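Local coordinates for protein glycerol dehydrogenase (Bacillus coagulans, PDB 6CSJ) that oxidises glycerol and related polyols, probably with NAD as cofactor, and in this double-mutant form has acquired D-lactate dehydrogenase activity, at residues Pro110-Pro115 against Pro147-Met152; Leu322-Glu327 against Pro345-Tyr349. The protein carries 2 engineered substitutions. One frame throughout, in Å; residues are numbered along the deposited sequence.

Contact 1 of 2, residues Pro110-Pro115 against Pro147-Met152; sequences PVIVAP and PTFVIM
Ile-112 and Phe-149 stand side by side on one face of the parallel sheet, pointing the same way, with CD1 of Ile-112 set obliquely to the ring and 3.7 Å from Phe-149 CD2. CG1 of Ile-112 lies anti to the carbonyl carbon (chi1 -60°), and CG of Phe-149 does the same, which sends both side chains off their strands in the same direction. The other branch of Ile-112 serves a second neighbour: CG2 meets CD1 of Ile-151 at 3.7 Å. Helix 21-28 packs on all three. An alanine here would probably deprive Phe-149 CD2 and Ile-151 CD1 of the branches they rest on and open a gap under that helix.

On the reverse face, under helix 94-106, Val-113 takes over. With CG1 anti to the carbonyl carbon (chi1 -62°), CG2 falls between the backbone N and the carbonyl carbon, where it touches CG2 of Val-150 at 3.7 Å and also faces the ring of Pro-147. Further along, Met-152, bent at chi2 and chi3, swings its sulfur back to the Pro-115 ring, SD to CD 3.6 Å, the two side chains crossing at about a right angle.

Between the faces the backbones alternate bonds: Phe-149 N gives to Val-111 O, Val-113 N to Phe-149 O, and Ile-151 N to Val-113 O at 2.9 Å. Before strand 149-153 begins, Thr-148 OG1 accepts from Val-111 N at 3.0 Å, nearly straight at 165°. Past the last rung a water donates to both Pro-115 O and Ile-151 O, 2.7 Å from each. Hydroxyl and water thus complete the backbone ladder, while across the faces the side chains meet through hydrocarbon and sulfur, as befits a Rossmann-like sheet between helices.

Contact 2 of 2, residues Leu322-Glu327 against Pro345-Tyr349; sequences LRKVAE and PDLVY
Tyr-349 reaches across to helix 322-327 with CG anti to its backbone N (chi1 -178°), and most of the side chain finds a partner there. CB rests against CB of Ala-326 at 4.0 Å, a methyl that also lies close to Pro-345 O. One flank of the ring then runs along Leu-322, whose CB is 3.5 Å from CE1. Over one face of the ring lies the guanidinium of Arg-323, stacked almost flat: the planes differ by 12°, and CZ is 4.0 Å from the ring centroid, a cation-pi arrangement. On the far flank CE2 has Arg-323 NH2 above it at 3.7 Å, and toward the tip Tyr-349 CZ is still 4.2 Å from that nitrogen.

The arginine is fixed from its edge as well. NH1 forms a salt bridge with Asp-346 OD1, 3.0 Å away and near the guanidinium plane, and NH2 pairs with Glu-319, so the two acids probably resist any turning of the group on the ring.

In the fold, the first turn of helix 345-365 crosses residues 322-327 of helix 319-329 at 119°, the segment axes 8.4 Å apart. Val-348 also packs on the loop residues Ile-336 and Val-343, while Leu-322 meets Val-353 one turn further along the C-terminal helix.

How the contacts relate
The two contacts share no helix or strand and lie on opposite sides of the chain's centre, their own centres about 38 Å apart and their nearest atoms about 28 Å. Contact 1 is core: two neighbouring strands inside the six-stranded parallel sheet of the N-terminal half, with buried aliphatic faces and a regular backbone ladder. Contact 2 belongs to the helical half that follows, nearer the surface, and joins its last two helices with no hydrogen bond between the segments. There charge and a flat aromatic face do the work, with a small apolar patch beside them. Main-chain pairing thus dominates inside the sheet, side-chain pairing at the helical periphery.

Contact 1 of 2, residues Pro110-Pro115 against Pro147-Met152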
ATOM      1  N   PRO A 110      10.304  -2.203  19.436  1.00 21.17           N
ATOM      2  CA  PRO A 110       9.154  -1.582  18.755  1.00 20.15           C
ATOM      3  C   PRO A 110       9.571  -0.753  17.532  1.00 22.47           C
ATOM      4  O   PRO A 110      10.734  -0.356  17.419  1.00 20.41           O
ATOM      5  CB  PRO A 110       8.512  -0.711  19.834  1.00 19.84           C
ATOM      6  CG  PRO A 110       9.570  -0.530  20.883  1.00 21.24           C
ATOM      7  CD  PRO A 110      10.403  -1.773  20.844  1.00 21.81           C
ATOM      8  N   VAL A 111       8.620  -0.528  16.624  1.00 21.87           N
ATOM      9  CA  VAL A 111       8.880   0.083  15.321  1.00 20.92           C
ATOM     10  C   VAL A 111       7.962   1.281  15.072  1.00 19.20           C
ATOM     11  O   VAL A 111       6.782   1.258  15.442  1.00 19.85           O
ATOM     12  CB  VAL A 111       8.638  -0.942  14.190  1.00 22.00           C
ATOM     13  CG1 VAL A 111       8.975  -0.320  12.845  1.00 21.20           C
ATOM     14  CG2 VAL A 111       9.402  -2.219  14.446  1.00 23.16           C
ATOM     15  N   ILE A 112       8.522   2.316  14.441  1.00 18.60           N
ATOM     16  CA  ILE A 112       7.773   3.461  13.935  1.00 16.99           C
ATOM     17  C   ILE A 112       8.037   3.540  12.441  1.00 18.17           C
ATOM     18  O   ILE A 112       9.185   3.593  12.015  1.00 17.39           O
ATOM     19  CB  ILE A 112       8.183   4.785  14.616  1.00 16.64           C
ATOM     20  CG1 ILE A 112       7.936   4.688  16.133  1.00 18.83           C
ATOM     21  CG2 ILE A 112       7.423   5.973  14.016  1.00 16.44           C
ATOM     22  CD1 ILE A 112       8.177   5.974  16.907  1.00 19.51           C
ATOM     23  N   VAL A 113       6.969   3.543  11.644  1.00 21.35           N
ATOM     24  CA  VAL A 113       7.083   3.753  10.205  1.00 21.87           C
ATOM     25  C   VAL A 113       6.476   5.106   9.893  1.00 22.00           C
ATOM     26  O   VAL A 113       5.399   5.441  10.387  1.00 20.66           O
ATOM     27  CB  VAL A 113       6.461   2.604   9.364  1.00 23.42           C
ATOM     28  CG1 VAL A 113       7.193   1.297   9.651  1.00 21.84           C
ATOM     29  CG2 VAL A 113       4.975   2.418   9.622  1.00 23.62           C
ATOM     30  N   ALA A 114       7.205   5.892   9.103  1.00 22.74           N
ATOM     31  CA  ALA A 114       6.820   7.245   8.753  1.00 21.24           C
ATOM     32  C   ALA A 114       6.962   7.422   7.246  1.00 20.81           C
ATOM     33  O   ALA A 114       7.998   7.876   6.778  1.00 19.13           O
ATOM     34  CB  ALA A 114       7.677   8.247   9.517  1.00 23.24           C
ATOM     35  N   PRO A 115       5.917   7.052   6.477  1.00 22.37           N
ATOM     36  CA  PRO A 115       5.996   7.191   5.022  1.00 19.84           C
ATOM     37  C   PRO A 115       6.093   8.650   4.607  1.00 20.30           C
ATOM     38  O   PRO A 115       5.487   9.514   5.248  1.00 21.15           O
ATOM     39  CB  PRO A 115       4.684   6.585   4.512  1.00 20.81           C
ATOM     40  CG  PRO A 115       4.099   5.846   5.658  1.00 21.73           C
ATOM     41  CD  PRO A 115       4.621   6.497   6.904  1.00 23.00           C
ATOM     42  N   PRO A 147       3.398  -2.807  12.731  1.00 17.68           N
ATOM     43  CA  PRO A 147       4.304  -1.819  13.322  1.00 17.45           C
ATOM     44  C   PRO A 147       3.648  -1.071  14.469  1.00 18.82           C
ATOM     45  O   PRO A 147       2.446  -0.783  14.407  1.00 17.74           O
ATOM     46  CB  PRO A 147       4.593  -0.853  12.164  1.00 19.73           C
ATOM     47  CG  PRO A 147       3.593  -1.185  11.087  1.00 20.81           C
ATOM     48  CD  PRO A 147       3.283  -2.635  11.267  1.00 18.52           C
ATOM     49  N   THR A 148       4.426  -0.768  15.510  1.00 19.20           N
ATOM     50  CA  THR A 148       3.888  -0.165  16.724  1.00 19.66           C
ATOM     51  C   THR A 148       3.175   1.171  16.427  1.00 19.74           C
ATOM     52  O   THR A 148       2.015   1.323  16.785  1.00 17.84           O
ATOM     53  CB  THR A 148       4.990   0.027  17.797  1.00 20.79           C
ATOM     54  OG1 THR A 148       5.926  -1.064  17.740  1.00 19.20           O
ATOM     55  CG2 THR A 148       4.386   0.098  19.208  1.00 20.06           C
ATOM     56  N   PHE A 149       3.863   2.111  15.772  1.00 17.97           N
ATOM     57  CA  PHE A 149       3.278   3.393  15.361  1.00 18.00           C
ATOM     58  C   PHE A 149       3.435   3.561  13.854  1.00 20.02           C
ATOM     59  O   PHE A 149       4.476   3.221  13.294  1.00 19.03           O
ATOM     60  CB  PHE A 149       3.959   4.637  15.977  1.00 16.35           C
ATOM     61  CG  PHE A 149       3.930   4.742  17.488  1.00 16.58           C
ATOM     62  CD1 PHE A 149       3.145   3.926  18.305  1.00 16.89           C
ATOM     63  CD2 PHE A 149       4.686   5.750  18.102  1.00 17.73           C
ATOM     64  CE1 PHE A 149       3.164   4.071  19.691  1.00 16.11           C
ATOM     65  CE2 PHE A 149       4.697   5.902  19.485  1.00 17.11           C
ATOM     66  CZ  PHE A 149       3.935   5.060  20.279  1.00 16.23           C
ATOM     67  N   VAL A 150       2.403   4.123  13.227  1.00 20.55           N
ATOM     68  CA  VAL A 150       2.487   4.664  11.885  1.00 20.90           C
ATOM     69  C   VAL A 150       2.269   6.178  12.003  1.00 22.62           C
ATOM     70  O   VAL A 150       1.288   6.604  12.617  1.00 21.93           O
ATOM     71  CB  VAL A 150       1.426   4.041  10.959  1.00 19.69           C
ATOM     72  CG1 VAL A 150       1.537   4.610   9.548  1.00 19.31           C
ATOM     73  CG2 VAL A 150       1.572   2.525  10.959  1.00 19.85           C
ATOM     74  N   ILE A 151       3.179   6.971  11.428  1.00 20.94           N
ATOM     75  CA  ILE A 151       3.129   8.431  11.507  1.00 21.43           C
ATOM     76  C   ILE A 151       3.085   9.050  10.111  1.00 21.40           C
ATOM     77  O   ILE A 151       3.997   8.832   9.321  1.00 19.05           O
ATOM     78  CB  ILE A 151       4.335   8.999  12.297  1.00 24.28           C
ATOM     79  CG1 ILE A 151       4.243   8.543  13.764  1.00 25.63           C
ATOM     80  CG2 ILE A 151       4.369  10.535  12.217  1.00 23.89           C
ATOM     81  CD1 ILE A 151       5.408   8.960  14.627  1.00 25.80           C
ATOM     82  N   MET A 152       2.037   9.835   9.830  1.00 21.55           N
ATOM     83  CA  MET A 152       1.841  10.467   8.524  1.00 22.30           C
ATOM     84  C   MET A 152       2.020  11.990   8.640  1.00 23.26           C
ATOM     85  O   MET A 152       1.140  12.700   9.148  1.00 20.60           O
ATOM     86  CB  MET A 152       0.441  10.146   7.964  1.00 22.50           C
ATOM     87  CG  MET A 152       0.067   8.673   7.919  1.00 22.23           C
ATOM     88  SD  MET A 152       1.231   7.604   7.047  1.00 21.93           S
ATOM     89  CE  MET A 152       0.882   7.981   5.329  1.00 20.64           C
TER
HETATM   90  O   HOH W   1       5.365  10.540   7.723  1.00 14.87           O

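Contact 2 of 2, residues Leu322-Glu327 against Pro345-Tyr349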
ATOM      1  N   LEU A 322      -1.506 -12.461 -22.586  1.00 31.70           N
ATOM      2  CA  LEU A 322      -2.650 -12.290 -21.686  1.00 30.14           C
ATOM      3  C   LEU A 322      -3.101 -13.592 -21.030  1.00 27.79           C
ATOM      4  O   LEU A 322      -3.554 -13.565 -19.893  1.00 21.10           O
ATOM      5  CB  LEU A 322      -3.802 -11.574 -22.407  1.00 33.42           C
ATOM      6  CG  LEU A 322      -3.529 -10.084 -22.660  1.00 27.22           C
ATOM      7  CD1 LEU A 322      -4.524  -9.500 -23.638  1.00 28.32           C
ATOM      8  CD2 LEU A 322      -3.559  -9.306 -21.359  1.00 28.55           C
ATOM      9  N   ARG A 323      -2.945 -14.725 -21.722  1.00 33.78           N
ATOM     10  CA  ARG A 323      -3.147 -16.052 -21.105  1.00 36.22           C
ATOM     11  C   ARG A 323      -2.182 -16.266 -19.941  1.00 39.72           C
ATOM     12  O   ARG A 323      -2.577 -16.786 -18.894  1.00 34.53           O
ATOM     13  CB  ARG A 323      -2.936 -17.195 -22.109  1.00 38.95           C
ATOM     14  CG  ARG A 323      -3.933 -17.272 -23.246  1.00 42.75           C
ATOM     15  CD  ARG A 323      -5.122 -18.149 -22.946  1.00 50.55           C
ATOM     16  NE  ARG A 323      -6.198 -17.891 -23.909  1.00 54.05           N
ATOM     17  CZ  ARG A 323      -7.500 -18.108 -23.702  1.00 52.20           C
ATOM     18  NH1 ARG A 323      -7.953 -18.603 -22.542  1.00 43.36           N
ATOM     19  NH2 ARG A 323      -8.362 -17.817 -24.671  1.00 51.07           N
ATOM     20  N   LYS A 324      -0.916 -15.891 -20.140  1.00 37.24           N
ATOM     21  CA  LYS A 324       0.097 -16.026 -19.084  1.00 37.97           C
ATOM     22  C   LYS A 324      -0.249 -15.150 -17.873  1.00 28.83           C
ATOM     23  O   LYS A 324      -0.097 -15.595 -16.721  1.00 29.59           O
ATOM     24  CB  LYS A 324       1.501 -15.696 -19.597  1.00 42.48           C
ATOM     25  CG  LYS A 324       2.099 -16.695 -20.576  1.00 45.14           C
ATOM     26  CD  LYS A 324       3.362 -16.096 -21.208  1.00 63.37           C
ATOM     27  CE  LYS A 324       3.758 -16.737 -22.547  1.00 64.10           C
ATOM     28  NZ  LYS A 324       4.270 -18.112 -22.314  1.00 63.68           N
ATOM     29  N   VAL A 325      -0.731 -13.931 -18.140  1.00 22.62           N
ATOM     30  CA  VAL A 325      -1.231 -13.044 -17.076  1.00 25.28           C
ATOM     31  C   VAL A 325      -2.326 -13.747 -16.254  1.00 22.52           C
ATOM     32  O   VAL A 325      -2.279 -13.756 -15.022  1.00 20.00           O
ATOM     33  CB  VAL A 325      -1.777 -11.704 -17.639  1.00 25.79           C
ATOM     34  CG1 VAL A 325      -2.474 -10.893 -16.554  1.00 27.40           C
ATOM     35  CG2 VAL A 325      -0.668 -10.867 -18.273  1.00 26.77           C
ATOM     36  N   ALA A 326      -3.291 -14.340 -16.950  1.00 20.59           N
ATOM     37  CA  ALA A 326      -4.382 -15.063 -16.311  1.00 24.14           C
ATOM     38  C   ALA A 326      -3.911 -16.289 -15.535  1.00 22.81           C
ATOM     39  O   ALA A 326      -4.392 -16.547 -14.424  1.00 22.71           O
ATOM     40  CB  ALA A 326      -5.419 -15.470 -17.353  1.00 24.62           C
ATOM     41  N   GLU A 327      -2.986 -17.044 -16.128  1.00 23.28           N
ATOM     42  CA  GLU A 327      -2.408 -18.234 -15.474  1.00 24.34           C
ATOM     43  C   GLU A 327      -1.664 -17.858 -14.202  1.00 22.78           C
ATOM     44  O   GLU A 327      -1.890 -18.478 -13.152  1.00 20.18           O
ATOM     45  CB  GLU A 327      -1.510 -19.037 -16.429  1.00 27.58           C
ATOM     46  CG  GLU A 327      -2.221 -20.225 -17.094  1.00 38.87           C
ATOM     47  CD  GLU A 327      -1.989 -20.320 -18.601  1.00 40.91           C
ATOM     48  OE1 GLU A 327      -0.827 -20.161 -19.049  1.00 39.29           O
ATOM     49  OE2 GLU A 327      -2.981 -20.556 -19.331  1.00 45.67           O
ATOM     50  N   PRO A 345      -8.381 -19.940 -15.230  1.00 28.87           N
ATOM     51  CA  PRO A 345      -7.654 -19.023 -16.113  1.00 24.75           C
ATOM     52  C   PRO A 345      -8.473 -18.453 -17.280  1.00 25.02           C
ATOM     53  O   PRO A 345      -8.335 -17.267 -17.596  1.00 24.40           O
ATOM     54  CB  PRO A 345      -6.480 -19.874 -16.604  1.00 26.31           C
ATOM     55  CG  PRO A 345      -6.244 -20.856 -15.505  1.00 26.27           C
ATOM     56  CD  PRO A 345      -7.550 -21.097 -14.841  1.00 26.00           C
ATOM     57  N   ASP A 346      -9.322 -19.276 -17.894  1.00 28.62           N
ATOM     58  CA  ASP A 346     -10.243 -18.814 -18.957  1.00 28.29           C
ATOM     59  C   ASP A 346     -11.154 -17.698 -18.480  1.00 21.82           C
ATOM     60  O   ASP A 346     -11.368 -16.734 -19.190  1.00 18.40           O
ATOM     61  CB  ASP A 346     -11.128 -19.965 -19.476  1.00 33.68           C
ATOM     62  CG  ASP A 346     -10.420 -20.879 -20.451  1.00 35.39           C
ATOM     63  OD1 ASP A 346      -9.229 -20.670 -20.752  1.00 40.67           O
ATOM     64  OD2 ASP A 346     -11.064 -21.830 -20.925  1.00 50.48           O
ATOM     65  N   LEU A 347     -11.688 -17.854 -17.272  1.00 21.67           N
ATOM     66  CA  LEU A 347     -12.616 -16.888 -16.677  1.00 22.45           C
ATOM     67  C   LEU A 347     -11.898 -15.565 -16.355  1.00 24.79           C
ATOM     68  O   LEU A 347     -12.447 -14.479 -16.595  1.00 24.91           O
ATOM     69  CB  LEU A 347     -13.251 -17.489 -15.425  1.00 23.08           C
ATOM     70  CG  LEU A 347     -14.632 -17.047 -14.946  1.00 28.57           C
ATOM     71  CD1 LEU A 347     -15.732 -17.142 -16.001  1.00 26.94           C
ATOM     72  CD2 LEU A 347     -15.012 -17.937 -13.752  1.00 31.86           C
ATOM     73  N   VAL A 348     -10.666 -15.669 -15.849  1.00 23.51           N
ATOM     74  CA  VAL A 348      -9.841 -14.495 -15.540  1.00 27.56           C
ATOM     75  C   VAL A 348      -9.348 -13.798 -16.824  1.00 23.72           C
ATOM     76  O   VAL A 348      -9.340 -12.566 -16.894  1.00 24.91           O
ATOM     77  CB  VAL A 348      -8.659 -14.852 -14.610  1.00 28.71           C
ATOM     78  CG1 VAL A 348      -7.755 -13.638 -14.365  1.00 27.76           C
ATOM     79  CG2 VAL A 348      -9.190 -15.405 -13.291  1.00 26.13           C
ATOM     80  N   TYR A 349      -8.951 -14.579 -17.830  1.00 22.86           N
ATOM     81  CA  TYR A 349      -8.664 -14.044 -19.165  1.00 23.45           C
ATOM     82  C   TYR A 349      -9.848 -13.225 -19.697  1.00 27.54           C
ATOM     83  O   TYR A 349      -9.671 -12.088 -20.181  1.00 25.41           O
ATOM     84  CB  TYR A 349      -8.335 -15.175 -20.140  1.00 23.45           C
ATOM     85  CG  TYR A 349      -7.988 -14.695 -21.537  1.00 25.53           C
ATOM     86  CD1 TYR A 349      -6.711 -14.251 -21.848  1.00 25.19           C
ATOM     87  CD2 TYR A 349      -8.945 -14.697 -22.547  1.00 25.30           C
ATOM     88  CE1 TYR A 349      -6.399 -13.809 -23.121  1.00 27.07           C
ATOM     89  CE2 TYR A 349      -8.640 -14.259 -23.825  1.00 28.49           C
ATOM     90  CZ  TYR A 349      -7.367 -13.818 -24.111  1.00 27.66           C
ATOM     91  OH  TYR A 349      -7.083 -13.370 -25.374  1.00 25.40           O
TER